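Local coordinates for protein TRAP dicarboxylate transporter-DctP subunit (Marinobacter aquaeolei, PDB 4PFI) that probably captures a small organic acid, perhaps a dicarboxylate, in the periplasm and delivers it to a TRAP-type membrane transporter, at residues P167-T170 against P171-Q175; T280-E283 against D284-E288; P126-R129 against L130-P134; A54-F57 against R58-V61. One frame throughout, in Å; residues are numbered along the deposited sequence.

Contact 1: P167-T170 against P171-Q175; sequences PLRT and PSDFQ
Leu168 lays CD2 over the face of the Phe174 ring, across a tight chain reversal in which Pro171 to Phe174 make a turn, in the loop between strands 149-164 and 178-180. This CD2 sits squarely above the aromatic ring, 4.0 Å from the Phe174 ring centroid and 9° off the normal, a true CH-pi contact. CD1 of Leu168 touches the far end of the ring, 3.9 Å from Phe174 CZ, and the two side chains cross at about a right angle. The backbone N of Leu168 bonds to Thr238 OG1, while Trp162 and Phe179 meet Phe174 edge-to-face, so the buried Phe174 sits among other aromatic rings with Leu168 packed on it.

At Arg169 the backbone takes over. Its N gives a hydrogen bond of 2.9 Å to Asp173 OD2, using the anti lone pair of that oxygen. Thr170 N approaches the same Asp173 OD2 at 3.2 Å, but from 51° out of the carboxylate plane, so two successive N-H groups grip one oxygen. Asp173 offers it by placing CG anti to its own carbonyl carbon (chi1 -68°), which turns the carboxylate back over the preceding chain. An alanine at Asp173 is likely to leave both N-H groups without this acceptor and the entry to the turn less firmly held. Thr170 O answers in return, accepting from Asp173 N at 2.9 Å to close the turn, which Phe174 N continues by bonding to Pro171 O. Pro171 packs against Phe312 and Ala315 of helix 306-316. Thr170 OG1 rests 3.4 Å from Ser172 CB.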
ATOM      1  N   PRO A 167     -14.265  10.632  16.654  1.00 14.73           N
ATOM      2  CA  PRO A 167     -13.830  11.197  15.369  1.00 12.17           C
ATOM      3  C   PRO A 167     -12.406  11.728  15.466  1.00 14.09           C
ATOM      4  O   PRO A 167     -11.981  12.094  16.548  1.00 16.29           O
ATOM      5  CB  PRO A 167     -14.822  12.347  15.107  1.00 13.04           C
ATOM      6  CG  PRO A 167     -15.939  12.169  16.129  1.00 17.47           C
ATOM      7  CD  PRO A 167     -15.291  11.462  17.306  1.00 15.99           C
ATOM      8  N   LEU A 168     -11.680  11.746  14.354  1.00 13.54           N
ATOM      9  CA  LEU A 168     -10.306  12.216  14.340  1.00 14.93           C
ATOM     10  C   LEU A 168     -10.236  13.442  13.419  1.00 16.99           C
ATOM     11  O   LEU A 168      -9.729  13.358  12.298  1.00 13.87           O
ATOM     12  CB  LEU A 168      -9.378  11.107  13.866  1.00 12.41           C
ATOM     13  CG  LEU A 168      -9.344   9.876  14.783  1.00 12.61           C
ATOM     14  CD1 LEU A 168      -8.766   8.661  14.078  1.00 11.15           C
ATOM     15  CD2 LEU A 168      -8.549  10.158  16.062  1.00 13.12           C
ATOM     16  N   ARG A 169     -10.770  14.571  13.903  1.00 17.62           N
ATOM     17  CA  ARG A 169     -10.912  15.772  13.089  1.00 20.85           C
ATOM     18  C   ARG A 169      -9.730  16.732  13.184  1.00 19.84           C
ATOM     19  O   ARG A 169      -9.485  17.494  12.257  1.00 22.24           O
ATOM     20  CB  ARG A 169     -12.181  16.525  13.485  1.00 22.96           C
ATOM     21  CG  ARG A 169     -13.448  15.744  13.257  1.00 24.64           C
ATOM     22  CD  ARG A 169     -14.634  16.415  13.960  1.00 28.86           C
ATOM     23  NE  ARG A 169     -15.884  15.759  13.604  1.00 30.46           N
ATOM     24  CZ  ARG A 169     -16.443  15.849  12.400  1.00 29.35           C
ATOM     25  NH1 ARG A 169     -15.850  16.577  11.452  1.00 25.65           N
ATOM     26  NH2 ARG A 169     -17.580  15.202  12.144  1.00 26.72           N
ATOM     27  N   THR A 170      -9.026  16.715  14.311  1.00 18.80           N
ATOM     28  CA  THR A 170      -7.845  17.565  14.492  1.00 19.22           C
ATOM     29  C   THR A 170      -6.720  16.737  15.099  1.00 17.73           C
ATOM     30  O   THR A 170      -6.976  15.701  15.690  1.00 21.68           O
ATOM     31  CB  THR A 170      -8.130  18.769  15.406  1.00 21.49           C
ATOM     32  OG1 THR A 170      -8.318  18.310  16.751  1.00 28.05           O
ATOM     33  CG2 THR A 170      -9.377  19.494  14.952  1.00 24.68           C
ATOM     34  N   PRO A 171      -5.468  17.180  14.929  1.00 21.60           N
ATOM     35  CA  PRO A 171      -4.329  16.514  15.569  1.00 21.98           C
ATOM     36  C   PRO A 171      -4.565  16.335  17.051  1.00 24.94           C
ATOM     37  O   PRO A 171      -4.191  15.302  17.613  1.00 28.41           O
ATOM     38  CB  PRO A 171      -3.177  17.496  15.331  1.00 23.45           C
ATOM     39  CG  PRO A 171      -3.553  18.215  14.082  1.00 20.20           C
ATOM     40  CD  PRO A 171      -5.044  18.324  14.099  1.00 19.68           C
ATOM     41  N   SER A 172      -5.196  17.320  17.678  1.00 23.73           N
ATOM     42  CA  SER A 172      -5.515  17.225  19.090  1.00 27.99           C
ATOM     43  C   SER A 172      -6.269  15.911  19.452  1.00 25.48           C
ATOM     44  O   SER A 172      -6.091  15.381  20.549  1.00 23.91           O
ATOM     45  CB  SER A 172      -6.348  18.431  19.514  1.00 31.83           C
ATOM     46  OG  SER A 172      -6.790  18.247  20.849  1.00 38.07           O
ATOM     47  N   ASP A 173      -7.109  15.398  18.544  1.00 17.34           N
ATOM     48  CA  ASP A 173      -7.839  14.149  18.781  1.00 16.09           C
ATOM     49  C   ASP A 173      -6.939  12.899  18.885  1.00 17.22           C
ATOM     50  O   ASP A 173      -7.368  11.861  19.409  1.00 18.13           O
ATOM     51  CB  ASP A 173      -8.882  13.930  17.686  1.00 17.32           C
ATOM     52  CG  ASP A 173     -10.021  14.951  17.740  1.00 24.87           C
ATOM     53  OD1 ASP A 173     -10.325  15.452  18.855  1.00 30.52           O
ATOM     54  OD2 ASP A 173     -10.613  15.257  16.673  1.00 23.16           O
ATOM     55  N   PHE A 174      -5.716  12.995  18.384  1.00 15.70           N
ATOM     56  CA  PHE A 174      -4.738  11.905  18.435  1.00 18.28           C
ATOM     57  C   PHE A 174      -3.927  11.896  19.740  1.00 23.71           C
ATOM     58  O   PHE A 174      -3.304  10.879  20.060  1.00 22.59           O
ATOM     59  CB  PHE A 174      -3.757  11.995  17.252  1.00 15.51           C
ATOM     60  CG  PHE A 174      -4.305  11.473  15.964  1.00 14.61           C
ATOM     61  CD1 PHE A 174      -4.247  10.123  15.677  1.00 13.77           C
ATOM     62  CD2 PHE A 174      -4.894  12.327  15.043  1.00 14.78           C
ATOM     63  CE1 PHE A 174      -4.777   9.626  14.503  1.00 13.12           C
ATOM     64  CE2 PHE A 174      -5.412  11.837  13.855  1.00 14.12           C
ATOM     65  CZ  PHE A 174      -5.361  10.491  13.588  1.00 13.30           C
ATOM     66  N   GLN A 175      -3.918  13.008  20.482  1.00 23.80           N
ATOM     67  CA  GLN A 175      -3.075  13.121  21.697  1.00 26.81           C
ATOM     68  C   GLN A 175      -3.306  11.989  22.699  1.00 22.80           C
ATOM     69  O   GLN A 175      -4.427  11.799  23.182  1.00 18.74           O
ATOM     70  CB  GLN A 175      -3.292  14.467  22.406  1.00 29.33           C
ATOM     71  CG  GLN A 175      -2.411  15.594  21.876  1.00 35.29           C
ATOM     72  CD  GLN A 175      -0.983  15.521  22.404  1.00 42.80           C
ATOM     73  OE1 GLN A 175      -0.690  14.755  23.336  1.00 43.05           O
ATOM     74  NE2 GLN A 175      -0.079  16.308  21.803  1.00 44.60           N
TER

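Contact 2: T280-E283 against D284-E288; sequences TLQE and DLNKE
Gln282 and Asn286, one helical turn apart, join their side-chain amides: Asn286 ND2 donates to Gln282 OE1 at 3.0 Å. The acceptor lies in the Asn286 amide plane and the donor in the Gln282 carbonyl plane, although the two amides are turned 50° against each other. Gln282 manages this by folding its chain, with CG between its backbone N and carbonyl carbon (chi1 65°) and a further bend at chi2 (75°) that swings OE1 forward. Beneath, Asn286 N bonds to Gln282 O at 2.9 Å, so backbone and side chain both join the two residues.

The next shell fixes the asparagine from outside. Its ND2 also gives a bond to Glu157 O, and its OD1 accepts from Phe223 N at the start of helix 222-228. A leucine in place of Asn286 would probably leave Phe223 N, Glu157 O and Gln282 OE1 each without this partner and unfasten the helix from its neighbours there. On the outer side, Thr280 CG2 runs alongside Asp284 OD2 at 3.8 Å. The whole is an i to i+4 arrangement of a regular alpha-helix, just past the middle of helix 263-296, the long helix known from TRAP solute-binding proteins.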
ATOM      1  N   THR A 280      -9.374   1.496 -11.000  1.00 26.86           N
ATOM      2  CA  THR A 280     -10.804   1.262 -11.051  1.00 26.51           C
ATOM      3  C   THR A 280     -11.216   0.087 -10.169  1.00 24.72           C
ATOM      4  O   THR A 280     -12.268   0.120  -9.558  1.00 25.45           O
ATOM      5  CB  THR A 280     -11.275   1.026 -12.488  1.00 30.52           C
ATOM      6  OG1 THR A 280     -11.048   2.218 -13.260  1.00 30.32           O
ATOM      7  CG2 THR A 280     -12.772   0.648 -12.513  1.00 27.29           C
ATOM      8  N   LEU A 281     -10.388  -0.945 -10.098  1.00 25.70           N
ATOM      9  CA  LEU A 281     -10.694  -2.098  -9.264  1.00 26.63           C
ATOM     10  C   LEU A 281     -10.723  -1.686  -7.803  1.00 24.68           C
ATOM     11  O   LEU A 281     -11.594  -2.111  -7.041  1.00 25.09           O
ATOM     12  CB  LEU A 281      -9.632  -3.173  -9.440  1.00 29.63           C
ATOM     13  CG  LEU A 281      -9.745  -4.007 -10.717  1.00 34.78           C
ATOM     14  CD1 LEU A 281      -8.444  -4.762 -10.969  1.00 38.82           C
ATOM     15  CD2 LEU A 281     -10.931  -4.974 -10.615  1.00 33.40           C
ATOM     16  N   GLN A 282      -9.789  -0.840  -7.395  1.00 20.37           N
ATOM     17  CA  GLN A 282      -9.714  -0.548  -5.979  1.00 21.61           C
ATOM     18  C   GLN A 282     -10.838   0.401  -5.584  1.00 19.84           C
ATOM     19  O   GLN A 282     -11.416   0.232  -4.518  1.00 17.89           O
ATOM     20  CB  GLN A 282      -8.328  -0.039  -5.539  1.00 21.27           C
ATOM     21  CG  GLN A 282      -7.919   1.286  -6.118  1.00 20.06           C
ATOM     22  CD  GLN A 282      -8.638   2.432  -5.461  1.00 21.53           C
ATOM     23  OE1 GLN A 282      -9.285   2.260  -4.433  1.00 25.06           O
ATOM     24  NE2 GLN A 282      -8.552   3.603  -6.059  1.00 25.63           N
ATOM     25  N   GLU A 283     -11.160   1.382  -6.431  1.00 22.37           N
ATOM     26  CA  GLU A 283     -12.248   2.323  -6.114  1.00 22.53           C
ATOM     27  C   GLU A 283     -13.549   1.548  -5.870  1.00 22.26           C
ATOM     28  O   GLU A 283     -14.255   1.786  -4.887  1.00 21.16           O
ATOM     29  CB  GLU A 283     -12.464   3.339  -7.252  1.00 26.46           C
ATOM     30  CG  GLU A 283     -13.537   4.401  -6.941  1.00 27.09           C
ATOM     31  CD  GLU A 283     -13.731   5.419  -8.056  1.00 40.88           C
ATOM     32  OE1 GLU A 283     -13.113   5.260  -9.127  1.00 48.21           O
ATOM     33  OE2 GLU A 283     -14.508   6.387  -7.868  1.00 45.84           O
ATOM     34  N   ASP A 284     -13.841   0.615  -6.780  1.00 21.74           N
ATOM     35  CA  ASP A 284     -15.033  -0.226  -6.720  1.00 20.43           C
ATOM     36  C   ASP A 284     -15.018  -1.199  -5.524  1.00 23.91           C
ATOM     37  O   ASP A 284     -16.010  -1.310  -4.802  1.00 19.92           O
ATOM     38  CB  ASP A 284     -15.161  -1.034  -8.016  1.00 20.30           C
ATOM     39  CG  ASP A 284     -15.712  -0.208  -9.199  1.00 33.39           C
ATOM     40  OD1 ASP A 284     -16.298   0.889  -8.988  1.00 36.76           O
ATOM     41  OD2 ASP A 284     -15.582  -0.676 -10.356  1.00 39.30           O
ATOM     42  N   LEU A 285     -13.903  -1.907  -5.307  1.00 19.16           N
ATOM     43  CA  LEU A 285     -13.860  -2.869  -4.206  1.00 17.17           C
ATOM     44  C   LEU A 285     -14.042  -2.138  -2.867  1.00 16.21           C
ATOM     45  O   LEU A 285     -14.781  -2.578  -1.991  1.00 15.57           O
ATOM     46  CB  LEU A 285     -12.557  -3.656  -4.176  1.00 17.92           C
ATOM     47  CG  LEU A 285     -12.428  -4.654  -3.002  1.00 18.10           C
ATOM     48  CD1 LEU A 285     -13.504  -5.748  -3.037  1.00 16.49           C
ATOM     49  CD2 LEU A 285     -11.047  -5.279  -2.996  1.00 20.08           C
ATOM     50  N   ASN A 286     -13.364  -1.010  -2.722  1.00 16.21           N
ATOM     51  CA  ASN A 286     -13.456  -0.250  -1.498  1.00 15.89           C
ATOM     52  C   ASN A 286     -14.877   0.297  -1.282  1.00 17.56           C
ATOM     53  O   ASN A 286     -15.361   0.316  -0.152  1.00 15.57           O
ATOM     54  CB  ASN A 286     -12.395   0.846  -1.460  1.00 15.64           C
ATOM     55  CG  ASN A 286     -11.020   0.293  -1.145  1.00 15.53           C
ATOM     56  OD1 ASN A 286     -10.869  -0.467  -0.190  1.00 17.23           O
ATOM     57  ND2 ASN A 286     -10.009   0.622  -1.975  1.00 16.51           N
ATOM     58  N   LYS A 287     -15.556   0.690  -2.360  1.00 16.11           N
ATOM     59  CA  LYS A 287     -16.910   1.217  -2.224  1.00 17.77           C
ATOM     60  C   LYS A 287     -17.877   0.114  -1.786  1.00 17.12           C
ATOM     61  O   LYS A 287     -18.752   0.330  -0.955  1.00 19.86           O
ATOM     62  CB  LYS A 287     -17.369   1.850  -3.538  1.00 20.05           C
ATOM     63  CG  LYS A 287     -18.814   2.289  -3.544  1.00 27.09           C
ATOM     64  CD  LYS A 287     -19.271   2.723  -4.947  1.00 35.60           C
ATOM     65  CE  LYS A 287     -18.661   4.068  -5.375  1.00 44.29           C
ATOM     66  NZ  LYS A 287     -19.110   4.490  -6.747  1.00 47.61           N
ATOM     67  N   GLU A 288     -17.688  -1.073  -2.329  1.00 17.29           N
ATOM     68  CA  GLU A 288     -18.505  -2.241  -2.012  1.00 19.53           C
ATOM     69  C   GLU A 288     -18.310  -2.600  -0.534  1.00 18.65           C
ATOM     70  O   GLU A 288     -19.254  -2.878   0.208  1.00 16.74           O
ATOM     71  CB  GLU A 288     -17.993  -3.393  -2.866  1.00 27.92           C
ATOM     72  CG  GLU A 288     -18.983  -4.432  -3.305  1.00 39.10           C
ATOM     73  CD  GLU A 288     -18.319  -5.507  -4.202  1.00 46.19           C
ATOM     74  OE1 GLU A 288     -18.368  -6.704  -3.825  1.00 47.70           O
ATOM     75  OE2 GLU A 288     -17.732  -5.162  -5.269  1.00 46.10           O
TER

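Contact 3: P126-R129 against L130-P134; sequences PARR and LLEAP
Arg128 sends CG anti to its backbone N (chi1 -166°), then bends at chi3 (64°), and this brings its guanidinium round to Glu132, whose own chain is extended beyond CG. NH2 of Arg128 and OE2 of Glu132 form an i to i+4 salt bridge at 2.7 Å. The oxygen sits at the guanidinium edge, near its plane, but the two flat groups stand 72° apart, and the N-H points poorly at its target, so the hydrogen bond within the ion pair is weak. Arg128 CG also lies 3.6 Å from Glu132 OE2. That oxygen has a stronger polar partner in Ser275 OG, and Arg128 NH1 forms a second salt bridge, to Glu125 OE1. The arginine therefore stands between two acids, which would be expected to steady its charge.

Below the side chains the helix is running out. Leu131 N bonds to Ala127 O at 3.2 Å, and Glu132 N bonds to Arg128 O at 3.1 Å, with a weak second bond to Arg129 O. Ala133 N then bonds to Leu130 O, and Ala133 both leaves helix 124-132 and occupies the N-cap position of helix 134-145. The inner face, with Ala127 and Leu131, packs on Trp279 of helix 263-296, and beside it, from strand 244-252, Arg244 touches Ala127 and Ile246 touches Leu131.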
ATOM      1  N   PRO A 126      -3.479  13.019 -11.786  1.00 30.38           N
ATOM      2  CA  PRO A 126      -2.087  13.366 -11.479  1.00 31.64           C
ATOM      3  C   PRO A 126      -1.387  12.211 -10.731  1.00 31.79           C
ATOM      4  O   PRO A 126      -0.271  11.856 -11.074  1.00 31.55           O
ATOM      5  CB  PRO A 126      -2.212  14.601 -10.578  1.00 31.51           C
ATOM      6  CG  PRO A 126      -3.607  15.090 -10.729  1.00 32.30           C
ATOM      7  CD  PRO A 126      -4.448  13.946 -11.190  1.00 29.52           C
ATOM      8  N   ALA A 127      -2.054  11.623  -9.737  1.00 31.83           N
ATOM      9  CA  ALA A 127      -1.460  10.557  -8.921  1.00 27.82           C
ATOM     10  C   ALA A 127      -1.120   9.340  -9.785  1.00 28.43           C
ATOM     11  O   ALA A 127      -0.042   8.747  -9.661  1.00 27.16           O
ATOM     12  CB  ALA A 127      -2.405  10.163  -7.814  1.00 25.17           C
ATOM     13  N   ARG A 128      -2.040   8.979 -10.670  1.00 24.86           N
ATOM     14  CA  ARG A 128      -1.798   7.909 -11.618  1.00 28.92           C
ATOM     15  C   ARG A 128      -0.594   8.254 -12.512  1.00 34.35           C
ATOM     16  O   ARG A 128       0.314   7.440 -12.675  1.00 31.24           O
ATOM     17  CB  ARG A 128      -3.040   7.678 -12.488  1.00 28.33           C
ATOM     18  CG  ARG A 128      -3.007   6.375 -13.262  1.00 33.16           C
ATOM     19  CD  ARG A 128      -4.309   6.143 -14.008  1.00 38.96           C
ATOM     20  NE  ARG A 128      -4.542   7.153 -15.031  1.00 43.83           N
ATOM     21  CZ  ARG A 128      -4.027   7.112 -16.256  1.00 44.51           C
ATOM     22  NH1 ARG A 128      -4.300   8.083 -17.125  1.00 49.11           N
ATOM     23  NH2 ARG A 128      -3.242   6.109 -16.615  1.00 41.40           N
ATOM     24  N   ARG A 129      -0.585   9.464 -13.072  1.00 35.81           N
ATOM     25  CA  ARG A 129       0.503   9.897 -13.958  1.00 39.80           C
ATOM     26  C   ARG A 129       1.854   9.709 -13.287  1.00 36.35           C
ATOM     27  O   ARG A 129       2.804   9.236 -13.908  1.00 40.30           O
ATOM     28  CB  ARG A 129       0.356  11.376 -14.345  1.00 47.15           C
ATOM     29  CG  ARG A 129      -0.559  11.639 -15.533  1.00 54.74           C
ATOM     30  CD  ARG A 129      -0.435  13.092 -16.070  1.00 58.26           C
ATOM     31  NE  ARG A 129      -1.276  14.047 -15.330  1.00 60.26           N
ATOM     32  CZ  ARG A 129      -0.837  15.105 -14.637  1.00 56.68           C
ATOM     33  NH1 ARG A 129       0.461  15.392 -14.571  1.00 54.62           N
ATOM     34  NH2 ARG A 129      -1.713  15.893 -14.004  1.00 52.32           N
ATOM     35  N   LEU A 130       1.938  10.112 -12.026  1.00 33.76           N
ATOM     36  CA  LEU A 130       3.185  10.044 -11.271  1.00 33.96           C
ATOM     37  C   LEU A 130       3.687   8.609 -11.128  1.00 34.29           C
ATOM     38  O   LEU A 130       4.826   8.303 -11.488  1.00 35.28           O
ATOM     39  CB  LEU A 130       2.987  10.652  -9.886  1.00 33.40           C
ATOM     40  CG  LEU A 130       4.245  10.746  -9.033  1.00 35.05           C
ATOM     41  CD1 LEU A 130       5.250  11.779  -9.641  1.00 30.80           C
ATOM     42  CD2 LEU A 130       3.851  11.063  -7.577  1.00 32.80           C
ATOM     43  N   LEU A 131       2.829   7.728 -10.616  1.00 34.89           N
ATOM     44  CA  LEU A 131       3.205   6.330 -10.382  1.00 33.04           C
ATOM     45  C   LEU A 131       3.610   5.620 -11.675  1.00 33.05           C
ATOM     46  O   LEU A 131       4.351   4.642 -11.636  1.00 32.93           O
ATOM     47  CB  LEU A 131       2.058   5.555  -9.718  1.00 29.56           C
ATOM     48  CG  LEU A 131       1.670   5.921  -8.275  1.00 28.93           C
ATOM     49  CD1 LEU A 131       0.422   5.155  -7.873  1.00 28.80           C
ATOM     50  CD2 LEU A 131       2.774   5.662  -7.248  1.00 23.50           C
ATOM     51  N   GLU A 132       3.096   6.104 -12.803  1.00 35.87           N
ATOM     52  CA  GLU A 132       3.321   5.503 -14.125  1.00 39.96           C
ATOM     53  C   GLU A 132       4.546   6.081 -14.795  1.00 41.46           C
ATOM     54  O   GLU A 132       5.066   5.507 -15.744  1.00 40.79           O
ATOM     55  CB  GLU A 132       2.138   5.787 -15.052  1.00 38.22           C
ATOM     56  CG  GLU A 132       1.036   4.768 -14.995  1.00 43.73           C
ATOM     57  CD  GLU A 132      -0.143   5.123 -15.899  1.00 51.07           C
ATOM     58  OE1 GLU A 132      -0.014   6.038 -16.754  1.00 54.79           O
ATOM     59  OE2 GLU A 132      -1.206   4.483 -15.745  1.00 50.94           O
ATOM     60  N   ALA A 133       4.965   7.249 -14.328  1.00 42.60           N
ATOM     61  CA  ALA A 133       6.094   7.951 -14.911  1.00 40.41           C
ATOM     62  C   ALA A 133       7.341   7.059 -14.896  1.00 45.83           C
ATOM     63  O   ALA A 133       7.720   6.519 -13.848  1.00 45.49           O
ATOM     64  CB  ALA A 133       6.349   9.249 -14.162  1.00 36.01           C
ATOM     65  N   PRO A 134       7.978   6.894 -16.068  1.00 46.23           N
ATOM     66  CA  PRO A 134       9.229   6.131 -16.127  1.00 44.03           C
ATOM     67  C   PRO A 134      10.318   6.752 -15.255  1.00 41.74           C
ATOM     68  O   PRO A 134      11.124   6.022 -14.682  1.00 42.00           O
ATOM     69  CB  PRO A 134       9.618   6.198 -17.609  1.00 42.22           C
ATOM     70  CG  PRO A 134       8.330   6.485 -18.329  1.00 42.50           C
ATOM     71  CD  PRO A 134       7.544   7.352 -17.401  1.00 43.92           C
TER

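Contact 4: A54-F57 against R58-V61; sequences AQQF and REQV
Phe57 carries on one ring face the CG2 methyl of Val61, one turn further along helix 49-65. CG2 of Val61 lies 4.0 Å from the Phe57 ring centroid and 16° off the normal, a CH-pi contact shifted toward the rim, with Phe57 CZ 3.9 Å away. Phe57 directs its CG anti to the backbone N (chi1 177°), which lays the ring alongside the valine with both side chains pointing the same way. Underneath, Val61 N bonds to Phe57 O at 3.0 Å.

Arg58 bends at chi3 (57°) and runs back toward the start of the helix, where its NH2 rests 3.5 Å from Gln55 CG; this is a van der Waals touch on the aliphatic part of the glutamine. Glu59 follows the helix back as well, its CG 3.6 Å from Gln55 O.

The helix is the connection of the beta-alpha-beta unit between strands 37-41 and 70-74. Phe57 meets Phe40 edge-to-face and packs against Leu267, Ile271 and Leu274 of helix 263-296, while Val61 leans on Val71 and Arg58 on Val71 and Val73. The chemistry is consistent with an amphipathic helix held to the sheet largely by apolar contacts.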
ATOM      1  N   ALA A  54      -4.034  -9.730  -9.791  1.00 24.08           N
ATOM      2  CA  ALA A  54      -3.300 -10.901 -10.237  1.00 27.56           C
ATOM      3  C   ALA A  54      -4.143 -11.778 -11.187  1.00 30.87           C
ATOM      4  O   ALA A  54      -3.612 -12.324 -12.161  1.00 31.71           O
ATOM      5  CB  ALA A  54      -2.799 -11.689  -9.063  1.00 24.80           C
ATOM      6  N   GLN A  55      -5.447 -11.894 -10.922  1.00 25.52           N
ATOM      7  CA  GLN A  55      -6.320 -12.648 -11.811  1.00 28.53           C
ATOM      8  C   GLN A  55      -6.319 -12.048 -13.207  1.00 28.37           C
ATOM      9  O   GLN A  55      -6.290 -12.760 -14.190  1.00 27.95           O
ATOM     10  CB  GLN A  55      -7.742 -12.639 -11.305  1.00 27.16           C
ATOM     11  CG  GLN A  55      -8.036 -13.668 -10.281  1.00 34.41           C
ATOM     12  CD  GLN A  55      -9.382 -13.402  -9.624  1.00 42.13           C
ATOM     13  OE1 GLN A  55      -9.488 -13.336  -8.398  1.00 48.75           O
ATOM     14  NE2 GLN A  55     -10.412 -13.200 -10.443  1.00 41.81           N
ATOM     15  N   GLN A  56      -6.385 -10.728 -13.276  1.00 27.18           N
ATOM     16  CA  GLN A  56      -6.332 -10.029 -14.541  1.00 27.50           C
ATOM     17  C   GLN A  56      -4.975 -10.203 -15.224  1.00 32.84           C
ATOM     18  O   GLN A  56      -4.902 -10.302 -16.454  1.00 31.30           O
ATOM     19  CB  GLN A  56      -6.580  -8.548 -14.319  1.00 26.57           C
ATOM     20  CG  GLN A  56      -7.975  -8.231 -13.860  1.00 34.96           C
ATOM     21  CD  GLN A  56      -8.935  -8.253 -15.021  1.00 45.30           C
ATOM     22  OE1 GLN A  56      -9.710  -9.199 -15.174  1.00 48.99           O
ATOM     23  NE2 GLN A  56      -8.863  -7.227 -15.880  1.00 45.35           N
ATOM     24  N   PHE A  57      -3.907 -10.215 -14.432  1.00 26.77           N
ATOM     25  CA  PHE A  57      -2.561 -10.402 -14.968  1.00 28.19           C
ATOM     26  C   PHE A  57      -2.437 -11.804 -15.568  1.00 31.48           C
ATOM     27  O   PHE A  57      -1.830 -11.984 -16.622  1.00 31.17           O
ATOM     28  CB  PHE A  57      -1.512 -10.215 -13.875  1.00 27.91           C
ATOM     29  CG  PHE A  57      -0.094 -10.461 -14.323  1.00 28.09           C
ATOM     30  CD1 PHE A  57       0.625  -9.465 -14.978  1.00 30.13           C
ATOM     31  CD2 PHE A  57       0.530 -11.666 -14.061  1.00 29.32           C
ATOM     32  CE1 PHE A  57       1.941  -9.671 -15.372  1.00 32.61           C
ATOM     33  CE2 PHE A  57       1.851 -11.888 -14.453  1.00 32.34           C
ATOM     34  CZ  PHE A  57       2.559 -10.895 -15.112  1.00 32.82           C
ATOM     35  N   ARG A  58      -3.046 -12.782 -14.896  1.00 31.37           N
ATOM     36  CA  ARG A  58      -3.029 -14.163 -15.359  1.00 34.26           C
ATOM     37  C   ARG A  58      -3.767 -14.296 -16.668  1.00 32.94           C
ATOM     38  O   ARG A  58      -3.216 -14.822 -17.628  1.00 35.94           O
ATOM     39  CB  ARG A  58      -3.650 -15.113 -14.318  1.00 35.39           C
ATOM     40  CG  ARG A  58      -3.716 -16.588 -14.749  1.00 35.15           C
ATOM     41  CD  ARG A  58      -4.283 -17.471 -13.662  1.00 33.94           C
ATOM     42  NE  ARG A  58      -5.600 -16.981 -13.278  1.00 43.19           N
ATOM     43  CZ  ARG A  58      -6.177 -17.202 -12.095  1.00 46.75           C
ATOM     44  NH1 ARG A  58      -5.556 -17.935 -11.175  1.00 46.29           N
ATOM     45  NH2 ARG A  58      -7.384 -16.695 -11.833  1.00 45.51           N
ATOM     46  N   GLU A  59      -5.017 -13.827 -16.703  1.00 29.33           N
ATOM     47  CA  GLU A  59      -5.861 -13.986 -17.890  1.00 34.14           C
ATOM     48  C   GLU A  59      -5.213 -13.352 -19.107  1.00 37.13           C
ATOM     49  O   GLU A  59      -5.229 -13.922 -20.191  1.00 40.90           O
ATOM     50  CB  GLU A  59      -7.242 -13.376 -17.673  1.00 35.65           C
ATOM     51  CG  GLU A  59      -8.134 -14.257 -16.850  1.00 42.95           C
ATOM     52  CD  GLU A  59      -9.365 -13.538 -16.317  1.00 51.41           C
ATOM     53  OE1 GLU A  59      -9.314 -12.299 -16.135  1.00 51.89           O
ATOM     54  OE2 GLU A  59     -10.393 -14.216 -16.066  1.00 55.08           O
ATOM     55  N   GLN A  60      -4.625 -12.179 -18.901  1.00 36.10           N
ATOM     56  CA  GLN A  60      -4.007 -11.404 -19.969  1.00 34.56           C
ATOM     57  C   GLN A  60      -2.745 -12.076 -20.485  1.00 31.91           C
ATOM     58  O   GLN A  60      -2.570 -12.243 -21.688  1.00 34.86           O
ATOM     59  CB  GLN A  60      -3.652  -9.999 -19.476  1.00 33.58           C
ATOM     60  CG  GLN A  60      -3.138  -9.053 -20.569  1.00 40.80           C
ATOM     61  CD  GLN A  60      -4.190  -8.752 -21.621  1.00 48.00           C
ATOM     62  OE1 GLN A  60      -5.366  -9.055 -21.422  1.00 51.60           O
ATOM     63  NE2 GLN A  60      -3.778  -8.146 -22.743  1.00 46.68           N
ATOM     64  N   VAL A  61      -1.849 -12.435 -19.581  1.00 31.45           N
ATOM     65  CA  VAL A  61      -0.599 -13.053 -19.989  1.00 32.55           C
ATOM     66  C   VAL A  61      -0.799 -14.413 -20.703  1.00 36.90           C
ATOM     67  O   VAL A  61      -0.086 -14.725 -21.651  1.00 39.52           O
ATOM     68  CB  VAL A  61       0.368 -13.184 -18.806  1.00 31.86           C
ATOM     69  CG1 VAL A  61       1.434 -14.209 -19.084  1.00 32.90           C
ATOM     70  CG2 VAL A  61       0.993 -11.832 -18.536  1.00 33.53           C
TER

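How the contacts relate
Helix 263-296 ties three of the contacts together. Contact 2 is part of it, contact 3 packs against Trp279, the residue just before contact 2, and contact 4 sends Phe57 onto an earlier part. Nearest atoms are about 5 Å apart between contacts 2 and 4 and about 8 Å between contacts 2 and 3, without touching; Gln282 and Leu285 meet Val49 on the helix that holds contact 4. Contact 1 lies apart, its centre 42 Å from that of contact 4, across the chain's centre. The Pro167 side chain of contact 1 is about 12 Å from the sodium ion held by Gln234, Asn235 and Gly298. The structure is apo and open, without bound solute.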